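Local coordinates for fanconi-associated nuclease 1 homolog (Pseudomonas aeruginosa, PDB 5Y7Q), which is a bacterial member of the FAN1 family, a largely helical protein that combines HTH, SAP and VRR-NUC domains in one chain, at residues A[375-381]-A[571-577]; A[467-472]-A[496-501]; A[521-526]-A[554-558]. One frame throughout, in Å; residues are numbered along the deposited sequence.

Contact 1. Residues A[375-381]-A[571-577]; sequences LDLCLAF and VCYVRWH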
loop_
_atom_site.group_PDB
_atom_site.type_symbol
_atom_site.label_atom_id
_atom_site.label_comp_id
_atom_site.label_asym_id
_atom_site.label_seq_id
_atom_site.Cartn_x
_atom_site.Cartn_y
_atom_site.Cartn_z
ATOM N N LEU A 375 6.362 15.197 -31.007
ATOM C CA LEU A 375 7.672 15.730 -31.317
ATOM C C LEU A 375 8.600 14.535 -31.434
ATOM O O LEU A 375 8.830 13.830 -30.448
ATOM C CB LEU A 375 8.127 16.696 -30.228
ATOM C CG LEU A 375 9.615 17.025 -30.153
ATOM C CD1 LEU A 375 10.075 18.053 -31.232
ATOM C CD2 LEU A 375 9.946 17.479 -28.734
ATOM N N ASP A 376 9.129 14.306 -32.633
ATOM C CA ASP A 376 10.002 13.172 -32.879
ATOM C C ASP A 376 11.448 13.574 -32.614
ATOM O O ASP A 376 11.867 14.690 -32.935
ATOM C CB ASP A 376 9.813 12.653 -34.306
ATOM C CG ASP A 376 8.471 11.921 -34.496
ATOM O OD1 ASP A 376 8.446 10.667 -34.463
ATOM O OD2 ASP A 376 7.434 12.596 -34.676
ATOM N N LEU A 377 12.188 12.675 -31.972
ATOM C CA LEU A 377 13.588 12.886 -31.640
ATOM C C LEU A 377 14.378 11.665 -32.066
ATOM O O LEU A 377 13.976 10.536 -31.775
ATOM C CB LEU A 377 13.796 13.106 -30.146
ATOM C CG LEU A 377 13.496 14.450 -29.511
ATOM C CD1 LEU A 377 13.921 14.396 -28.054
ATOM C CD2 LEU A 377 14.252 15.513 -30.249
ATOM N N CYS A 378 15.498 11.893 -32.741
ATOM C CA CYS A 378 16.425 10.838 -33.118
ATOM C C CYS A 378 17.710 11.103 -32.338
ATOM O O CYS A 378 18.438 12.056 -32.634
ATOM C CB CYS A 378 16.634 10.839 -34.632
ATOM S SG CYS A 378 17.838 9.687 -35.292
ATOM N N LEU A 379 17.984 10.268 -31.334
ATOM C CA LEU A 379 19.049 10.525 -30.377
ATOM C C LEU A 379 20.117 9.448 -30.434
ATOM O O LEU A 379 19.852 8.295 -30.792
ATOM C CB LEU A 379 18.514 10.586 -28.952
ATOM C CG LEU A 379 17.659 11.781 -28.588
ATOM C CD1 LEU A 379 17.211 11.591 -27.162
ATOM C CD2 LEU A 379 18.467 13.058 -28.761
ATOM N N ALA A 380 21.324 9.835 -30.018
ATOM C CA ALA A 380 22.442 8.905 -29.991
ATOM C C ALA A 380 22.102 7.704 -29.120
ATOM O O ALA A 380 21.299 7.794 -28.191
ATOM C CB ALA A 380 23.698 9.597 -29.464
ATOM N N PHE A 381 22.686 6.561 -29.451
ATOM C CA PHE A 381 22.550 5.395 -28.588
ATOM C C PHE A 381 23.514 5.526 -27.412
ATOM O O PHE A 381 24.728 5.663 -27.629
ATOM C CB PHE A 381 22.814 4.112 -29.359
ATOM C CG PHE A 381 22.279 2.884 -28.676
ATOM C CD1 PHE A 381 20.915 2.728 -28.483
ATOM C CD2 PHE A 381 23.134 1.892 -28.224
ATOM C CE1 PHE A 381 20.414 1.608 -27.857
ATOM C CE2 PHE A 381 22.638 0.768 -27.595
ATOM C CZ PHE A 381 21.273 0.628 -27.414
ATOM N N VAL A 571 3.993 15.093 -26.624
ATOM C CA VAL A 571 4.486 13.724 -26.478
ATOM C C VAL A 571 5.705 13.571 -27.369
ATOM O O VAL A 571 5.686 13.979 -28.535
ATOM C CB VAL A 571 3.417 12.666 -26.821
ATOM C CG1 VAL A 571 3.999 11.268 -26.690
ATOM C CG2 VAL A 571 2.247 12.800 -25.887
ATOM N N CYS A 572 6.758 12.987 -26.823
ATOM C CA CYS A 572 8.035 12.881 -27.512
ATOM C C CYS A 572 8.372 11.418 -27.777
ATOM O O CYS A 572 8.586 10.645 -26.838
ATOM C CB CYS A 572 9.118 13.548 -26.681
ATOM S SG CYS A 572 10.745 13.081 -27.159
ATOM N N TYR A 573 8.435 11.047 -29.047
ATOM C CA TYR A 573 8.746 9.686 -29.459
ATOM C C TYR A 573 10.202 9.614 -29.922
ATOM O O TYR A 573 10.607 10.358 -30.821
ATOM C CB TYR A 573 7.804 9.246 -30.579
ATOM C CG TYR A 573 6.342 9.144 -30.179
ATOM C CD1 TYR A 573 5.792 7.919 -29.784
ATOM C CD2 TYR A 573 5.504 10.257 -30.213
ATOM C CE1 TYR A 573 4.452 7.801 -29.430
ATOM C CE2 TYR A 573 4.153 10.149 -29.859
ATOM C CZ TYR A 573 3.639 8.916 -29.464
ATOM O OH TYR A 573 2.315 8.780 -29.113
ATOM N N VAL A 574 10.976 8.704 -29.333
ATOM C CA VAL A 574 12.420 8.637 -29.547
ATOM C C VAL A 574 12.801 7.388 -30.344
ATOM O O VAL A 574 12.302 6.285 -30.080
ATOM C CB VAL A 574 13.145 8.683 -28.188
ATOM C CG1 VAL A 574 14.646 8.418 -28.335
ATOM C CG2 VAL A 574 12.901 10.019 -27.559
ATOM N N ARG A 575 13.682 7.573 -31.329
ATOM C CA ARG A 575 14.416 6.516 -32.016
ATOM C C ARG A 575 15.902 6.655 -31.700
ATOM O O ARG A 575 16.386 7.742 -31.368
ATOM C CB ARG A 575 14.252 6.578 -33.540
ATOM C CG ARG A 575 12.857 6.459 -34.118
ATOM C CD ARG A 575 12.910 6.629 -35.675
ATOM N NE ARG A 575 13.863 7.670 -36.095
ATOM C CZ ARG A 575 14.030 8.097 -37.349
ATOM N NH1 ARG A 575 14.931 9.036 -37.617
ATOM N NH2 ARG A 575 13.300 7.596 -38.339
ATOM N N TRP A 576 16.637 5.553 -31.818
ATOM C CA TRP A 576 18.071 5.568 -31.564
ATOM C C TRP A 576 18.858 5.515 -32.871
ATOM O O TRP A 576 18.479 4.822 -33.820
ATOM C CB TRP A 576 18.497 4.391 -30.690
ATOM C CG TRP A 576 17.821 4.272 -29.374
ATOM C CD1 TRP A 576 17.037 3.237 -28.952
ATOM C CD2 TRP A 576 17.895 5.194 -28.277
ATOM N NE1 TRP A 576 16.611 3.463 -27.669
ATOM C CE2 TRP A 576 17.124 4.655 -27.229
ATOM C CE3 TRP A 576 18.533 6.427 -28.084
ATOM C CZ2 TRP A 576 16.967 5.303 -26.003
ATOM C CZ3 TRP A 576 18.382 7.073 -26.870
ATOM C CH2 TRP A 576 17.604 6.506 -25.840
ATOM N N HIS A 577 19.977 6.233 -32.902
ATOM C CA HIS A 577 20.878 6.253 -34.043
ATOM C C HIS A 577 22.130 5.450 -33.707
ATOM O O HIS A 577 22.771 5.705 -32.680
ATOM C CB HIS A 577 21.243 7.696 -34.413
ATOM C CG HIS A 577 22.220 7.806 -35.543
ATOM N ND1 HIS A 577 23.555 7.485 -35.410
ATOM C CD2 HIS A 577 22.059 8.210 -36.826
ATOM C CE1 HIS A 577 24.173 7.679 -36.563
ATOM N NE2 HIS A 577 23.289 8.120 -37.439
#
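F381 meets W576 in a T-shaped stack: the phenyl edge points at the face of the indole five-membered ring, with CD1 of F381 3.6 Å from CG of W576 and the two planes at 82°. F381 reaches that face because its CG is anti to the backbone N (chi1 -162°). V574 CG1 lies against the opposite face of the indole, and L379 CB touches its CZ3 rim. Further back on this face of the sheet, L377 packs its CD1 on C572 SG (3.6 Å). The other face carries D376, Y573, C378 and R575; C378 SG sits beside the guanidinium edge of R575, 3.8 Å from its NH1.

Between the two faces, the backbones pair in parallel from L375–C572 to A380–H577. L377 N donates to Y573 O and R575 N returns to L377 O, both at 3.0 Å, and the pattern ends in a weak bond from F381 N to H577 O at 3.3 Å. The short strand axes cross at 33°, a twist that keeps the spacing even. This is an edge pair of the five-stranded mixed sheet: strand 374-380 is outermost, and strand 569-577, from the VRR-NUC region, separates it from strand 538-545. Helix 388-396 packs on the L377, L379, V574 and W576 side.

Contact 2. Residues A[467-472]-A[496-501]; sequences YRDAIR and LEQALD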
loop_
_atom_site.group_PDB
_atom_site.type_symbol
_atom_site.label_atom_id
_atom_site.label_comp_id
_atom_site.label_asym_id
_atom_site.label_seq_id
_atom_site.Cartn_x
_atom_site.Cartn_y
_atom_site.Cartn_z
ATOM N N TYR A 467 -0.926 32.547 -2.822
ATOM C CA TYR A 467 -0.662 31.115 -2.861
ATOM C C TYR A 467 0.833 30.811 -2.918
ATOM O O TYR A 467 1.293 29.840 -2.302
ATOM C CB TYR A 467 -1.408 30.464 -4.024
ATOM C CG TYR A 467 -0.803 30.663 -5.398
ATOM C CD1 TYR A 467 -1.097 31.802 -6.166
ATOM C CD2 TYR A 467 0.026 29.692 -5.953
ATOM C CE1 TYR A 467 -0.558 31.964 -7.420
ATOM C CE2 TYR A 467 0.571 29.850 -7.201
ATOM C CZ TYR A 467 0.280 30.989 -7.931
ATOM O OH TYR A 467 0.837 31.133 -9.181
ATOM N N ARG A 468 1.611 31.626 -3.633
ATOM C CA ARG A 468 3.059 31.427 -3.665
ATOM C C ARG A 468 3.651 31.453 -2.259
ATOM O O ARG A 468 4.284 30.484 -1.818
ATOM C CB ARG A 468 3.722 32.498 -4.528
ATOM C CG ARG A 468 3.299 32.460 -5.960
ATOM C CD ARG A 468 4.177 33.319 -6.840
ATOM N NE ARG A 468 3.779 33.097 -8.217
ATOM C CZ ARG A 468 2.727 33.679 -8.781
ATOM N NH1 ARG A 468 1.990 34.544 -8.084
ATOM N NH2 ARG A 468 2.419 33.403 -10.045
ATOM N N ASP A 469 3.460 32.567 -1.541
ATOM C CA ASP A 469 4.011 32.667 -0.191
ATOM C C ASP A 469 3.521 31.520 0.682
ATOM O O ASP A 469 4.293 30.950 1.459
ATOM C CB ASP A 469 3.650 34.017 0.438
ATOM C CG ASP A 469 4.383 35.172 -0.216
ATOM O OD1 ASP A 469 5.427 34.899 -0.855
ATOM O OD2 ASP A 469 3.923 36.341 -0.093
ATOM N N ALA A 470 2.244 31.165 0.548
ATOM C CA ALA A 470 1.657 30.124 1.375
ATOM C C ALA A 470 2.358 28.791 1.144
ATOM O O ALA A 470 2.654 28.052 2.090
ATOM C CB ALA A 470 0.166 30.023 1.065
ATOM N N ILE A 471 2.663 28.491 -0.112
ATOM C CA ILE A 471 3.335 27.247 -0.436
ATOM C C ILE A 471 4.789 27.269 0.026
ATOM O O ILE A 471 5.297 26.263 0.518
ATOM C CB ILE A 471 3.192 26.972 -1.942
ATOM C CG1 ILE A 471 1.855 26.264 -2.193
ATOM C CG2 ILE A 471 4.372 26.207 -2.494
ATOM C CD1 ILE A 471 1.366 26.381 -3.617
ATOM N N ARG A 472 5.488 28.395 -0.116
ATOM C CA ARG A 472 6.871 28.441 0.369
ATOM C C ARG A 472 6.931 28.258 1.882
ATOM O O ARG A 472 7.828 27.578 2.399
ATOM C CB ARG A 472 7.557 29.758 -0.018
ATOM C CG ARG A 472 7.997 29.883 -1.467
ATOM C CD ARG A 472 8.603 31.255 -1.749
ATOM N NE ARG A 472 8.262 31.729 -3.089
ATOM C CZ ARG A 472 7.462 32.763 -3.338
ATOM N NH1 ARG A 472 6.924 33.452 -2.334
ATOM N NH2 ARG A 472 7.204 33.121 -4.592
ATOM N N LEU A 496 10.929 24.225 -7.151
ATOM C CA LEU A 496 9.778 24.888 -6.545
ATOM C C LEU A 496 9.624 26.307 -7.072
ATOM O O LEU A 496 8.520 26.732 -7.422
ATOM C CB LEU A 496 9.919 24.922 -5.029
ATOM C CG LEU A 496 8.675 25.485 -4.347
ATOM C CD1 LEU A 496 7.471 24.632 -4.723
ATOM C CD2 LEU A 496 8.868 25.534 -2.834
ATOM N N GLU A 497 10.719 27.065 -7.103
ATOM C CA GLU A 497 10.620 28.472 -7.462
ATOM C C GLU A 497 10.251 28.617 -8.936
ATOM O O GLU A 497 9.316 29.356 -9.291
ATOM C CB GLU A 497 11.931 29.189 -7.122
ATOM C CG GLU A 497 11.796 30.408 -6.172
ATOM C CD GLU A 497 10.987 30.129 -4.889
ATOM O OE1 GLU A 497 9.829 30.601 -4.797
ATOM O OE2 GLU A 497 11.507 29.448 -3.971
ATOM N N GLN A 498 10.931 27.860 -9.806
ATOM C CA GLN A 498 10.554 27.857 -11.218
ATOM C C GLN A 498 9.103 27.425 -11.406
ATOM O O GLN A 498 8.355 28.063 -12.153
ATOM C CB GLN A 498 11.504 26.966 -12.016
ATOM C CG GLN A 498 12.941 27.431 -11.893
ATOM C CD GLN A 498 13.913 26.583 -12.678
ATOM O OE1 GLN A 498 13.647 25.420 -12.963
ATOM N NE2 GLN A 498 15.051 27.171 -13.042
ATOM N N ALA A 499 8.665 26.376 -10.702
ATOM C CA ALA A 499 7.265 25.982 -10.820
ATOM C C ALA A 499 6.334 27.110 -10.379
ATOM O O ALA A 499 5.341 27.404 -11.054
ATOM C CB ALA A 499 7.013 24.718 -10.013
ATOM N N LEU A 500 6.678 27.799 -9.291
ATOM C CA LEU A 500 5.799 28.824 -8.749
ATOM C C LEU A 500 5.638 29.968 -9.726
ATOM O O LEU A 500 4.525 30.455 -9.962
ATOM C CB LEU A 500 6.345 29.339 -7.426
ATOM C CG LEU A 500 6.099 28.461 -6.199
ATOM C CD1 LEU A 500 6.303 29.302 -4.947
ATOM C CD2 LEU A 500 4.702 27.866 -6.203
ATOM N N ASP A 501 6.748 30.432 -10.280
ATOM C CA ASP A 501 6.681 31.630 -11.091
ATOM C C ASP A 501 6.312 31.354 -12.548
ATOM O O ASP A 501 5.810 32.262 -13.219
ATOM C CB ASP A 501 8.000 32.399 -10.938
ATOM C CG ASP A 501 8.172 32.981 -9.504
ATOM O OD1 ASP A 501 7.639 34.091 -9.228
ATOM O OD2 ASP A 501 8.821 32.323 -8.647
#
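R468, I471 and R472 of one helix face L496, E497, L500 and D501 of another in a nearly antiparallel helix pair within the VRR-NUC region, the segment axes 10.8 Å apart at 160°. L500 is the main apolar piece. Its CD2 and L496 CD1 both touch I471 CG2, each at 4.1 Å; I471 and L500 run alongside one another, pointing opposite ways. The other branch of L500, CD1, lies by the arginine side chains, near R468 CB and 3.6 Å from R472 NE. L417, L418 and L414 of helix 409-418 add to this patch.

The ionic part centres on R472, the middle of a salt-bridge network: its NE meets E497 OE1 (2.6 Å) on the syn side of the carboxylate, while its NH1 pairs with D469 OD1 one turn back on its own helix. D501 lies near both arginines but beyond salt-bridge range, and probably offsets some of the positive charge gathered where R537 approaches R468.

The other hydrogen bond uses main chain. With its chain extended from CG to NE, R468 brings NE to L500 O at 3.3 Å, above the carbonyl plane, while Y467 CZ rests 3.7 Å over the centre of the R468 guanidinium.

Contact 3. Residues A[521-526]-A[554-558]; sequences GNRAGL and NQLRW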
loop_
_atom_site.group_PDB
_atom_site.type_symbol
_atom_site.label_atom_id
_atom_site.label_comp_id
_atom_site.label_asym_id
_atom_site.label_seq_id
_atom_site.Cartn_x
_atom_site.Cartn_y
_atom_site.Cartn_z
ATOM N N GLY A 521 -7.668 7.690 -8.830
ATOM C CA GLY A 521 -7.551 7.400 -10.249
ATOM C C GLY A 521 -6.787 8.463 -11.004
ATOM O O GLY A 521 -6.301 8.234 -12.119
ATOM N N ASN A 522 -6.742 9.661 -10.431
ATOM C CA ASN A 522 -6.101 10.809 -11.053
ATOM C C ASN A 522 -4.755 11.218 -10.463
ATOM O O ASN A 522 -4.163 12.181 -10.946
ATOM C CB ASN A 522 -7.070 11.982 -11.028
ATOM C CG ASN A 522 -8.301 11.697 -11.862
ATOM O OD1 ASN A 522 -8.199 11.030 -12.893
ATOM N ND2 ASN A 522 -9.469 12.161 -11.415
ATOM N N ARG A 523 -4.250 10.556 -9.430
ATOM C CA ARG A 523 -2.980 11.050 -8.922
ATOM C C ARG A 523 -1.804 10.627 -9.779
ATOM O O ARG A 523 -0.718 11.179 -9.601
ATOM C CB ARG A 523 -2.763 10.597 -7.485
ATOM C CG ARG A 523 -2.919 9.120 -7.276
ATOM C CD ARG A 523 -3.155 8.844 -5.830
ATOM N NE ARG A 523 -2.096 9.393 -4.990
ATOM C CZ ARG A 523 -2.028 9.208 -3.674
ATOM N NH1 ARG A 523 -2.963 8.480 -3.042
ATOM N NH2 ARG A 523 -1.028 9.754 -2.993
ATOM N N ALA A 524 -1.997 9.698 -10.715
ATOM C CA ALA A 524 -0.943 9.219 -11.601
ATOM C C ALA A 524 -1.279 9.499 -13.065
ATOM O O ALA A 524 -2.436 9.734 -13.428
ATOM C CB ALA A 524 -0.710 7.722 -11.424
ATOM N N GLY A 525 -0.245 9.467 -13.905
ATOM C CA GLY A 525 -0.414 9.618 -15.343
ATOM C C GLY A 525 0.047 10.937 -15.939
ATOM O O GLY A 525 -0.044 11.112 -17.160
ATOM N N LEU A 526 0.544 11.859 -15.131
ATOM C CA LEU A 526 1.017 13.122 -15.654
ATOM C C LEU A 526 2.328 12.915 -16.414
ATOM O O LEU A 526 3.053 11.950 -16.161
ATOM C CB LEU A 526 1.210 14.129 -14.521
ATOM C CG LEU A 526 -0.043 14.727 -13.867
ATOM C CD1 LEU A 526 -0.927 13.686 -13.182
ATOM C CD2 LEU A 526 0.344 15.767 -12.867
ATOM N N ASN A 554 -4.472 6.245 -18.458
ATOM C CA ASN A 554 -4.535 7.448 -17.630
ATOM C C ASN A 554 -3.763 8.599 -18.267
ATOM O O ASN A 554 -4.242 9.741 -18.283
ATOM C CB ASN A 554 -4.031 7.155 -16.207
ATOM C CG ASN A 554 -2.625 6.546 -16.170
ATOM O OD1 ASN A 554 -2.136 5.991 -17.149
ATOM N ND2 ASN A 554 -1.982 6.642 -15.023
ATOM N N GLN A 555 -2.574 8.316 -18.809
ATOM C CA GLN A 555 -1.822 9.341 -19.530
ATOM C C GLN A 555 -2.682 9.986 -20.602
ATOM O O GLN A 555 -2.710 11.213 -20.721
ATOM C CB GLN A 555 -0.562 8.740 -20.150
ATOM C CG GLN A 555 0.417 8.176 -19.135
ATOM C CD GLN A 555 1.595 7.482 -19.778
ATOM O OE1 GLN A 555 1.438 6.680 -20.707
ATOM N NE2 GLN A 555 2.786 7.789 -19.296
ATOM N N LEU A 556 -3.417 9.167 -21.368
ATOM C CA LEU A 556 -4.272 9.694 -22.432
ATOM C C LEU A 556 -5.362 10.593 -21.880
ATOM O O LEU A 556 -5.692 11.619 -22.486
ATOM C CB LEU A 556 -4.905 8.555 -23.222
ATOM C CG LEU A 556 -4.203 8.146 -24.508
ATOM C CD1 LEU A 556 -4.819 6.859 -25.027
ATOM C CD2 LEU A 556 -4.311 9.273 -25.522
ATOM N N ARG A 557 -5.967 10.210 -20.753
ATOM C CA ARG A 557 -6.977 11.088 -20.175
ATOM C C ARG A 557 -6.354 12.409 -19.744
ATOM O O ARG A 557 -6.964 13.471 -19.905
ATOM C CB ARG A 557 -7.679 10.395 -19.012
ATOM C CG ARG A 557 -8.003 8.947 -19.329
ATOM C CD ARG A 557 -9.015 8.320 -18.367
ATOM N NE ARG A 557 -8.420 7.337 -17.467
ATOM C CZ ARG A 557 -7.977 7.642 -16.256
ATOM N NH1 ARG A 557 -8.072 8.898 -15.833
ATOM N NH2 ARG A 557 -7.455 6.704 -15.466
ATOM N N TRP A 558 -5.125 12.373 -19.230
ATOM C CA TRP A 558 -4.510 13.625 -18.829
ATOM C C TRP A 558 -4.141 14.487 -20.032
ATOM O O TRP A 558 -4.252 15.716 -19.975
ATOM C CB TRP A 558 -3.292 13.374 -17.951
ATOM C CG TRP A 558 -3.313 14.412 -16.924
ATOM C CD1 TRP A 558 -2.942 15.724 -17.072
ATOM C CD2 TRP A 558 -3.833 14.288 -15.600
ATOM N NE1 TRP A 558 -3.169 16.416 -15.901
ATOM C CE2 TRP A 558 -3.718 15.557 -14.984
ATOM C CE3 TRP A 558 -4.362 13.228 -14.867
ATOM C CZ2 TRP A 558 -4.114 15.785 -13.671
ATOM C CZ3 TRP A 558 -4.756 13.459 -13.575
ATOM C CH2 TRP A 558 -4.631 14.727 -12.986
#
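L526 sets its CD1 methyl squarely over the six-membered ring of W558, 3.6 Å from the ring centroid and almost exactly on the normal, a clean CH-pi contact. The leucine crosses the indole obliquely, and its CG follows over CE2. N522 comes at the same ring from its rim: its CA lies in the ring plane at the edge, and its CB is 3.7 Å from CZ3. The turn 521-526 therefore wraps the tryptophan on two sides, from a face and from an edge, and W558 is buried there. R514 adds a cation-pi contact to it.

One helical turn earlier, N554 has CG tucked between its backbone N and C (chi1 55°). This leaves ND2 against G525, 3.4 Å from its CA, while OD1 takes a weak bond from the N of Q555. G525 has a positive phi (107°), and with no side chain its backbone lies directly against N554 and Q555: G525 CA is 4.4 Å from Q555 CA. G525 O also receives a CA-H...O contact from Q555 CA at 3.5 Å. The extended chain of Q555 passes this carbonyl with its CG and ends elsewhere, with OE1 accepting from Q552 N.

R557 crosses N522 at about a right angle, guanidinium and amide planes 61° apart. Its NH1 stays 3.6 Å from N522 OD1, and G521 O lies at the guanidinium edge, 3.9 Å from NH2. No hydrogen bond spans the two segments, so packing and loose polar proximity carry the contact.

The bound nucleic acid comes within about 5 Å at the nearest atoms. Within the VRR-NUC domain, the contact joins helix 519-522 and the loop after it to helix 553-564. R557 reaches D342, A343 and Q346 of helix 342-358, helix 505-517 supplies R514, and the turn leads on to strand 529-533.

Contact 1 joins strands far apart in sequence, and both other contacts lie in the chain between its two segments: contact 2 closes first, then contact 3 opens. Contact 3 is about 23 Å, centre to centre, from each of the others, while contacts 1 and 2 are about 33 Å apart; none touches another. Helix 553-564 of contact 3 and strand 569-577 of contact 1 follow each other in the chain. In the mixed sheet both edge strands, 374-380 and 402-405, come from earlier in the chain, around the three later ones. Contacts 2 and 3, and 571-577 but for its last residue, fall in the VRR-NUC range. Contact 3 is the closest to the bound nucleic acid, contact 2 the most remote.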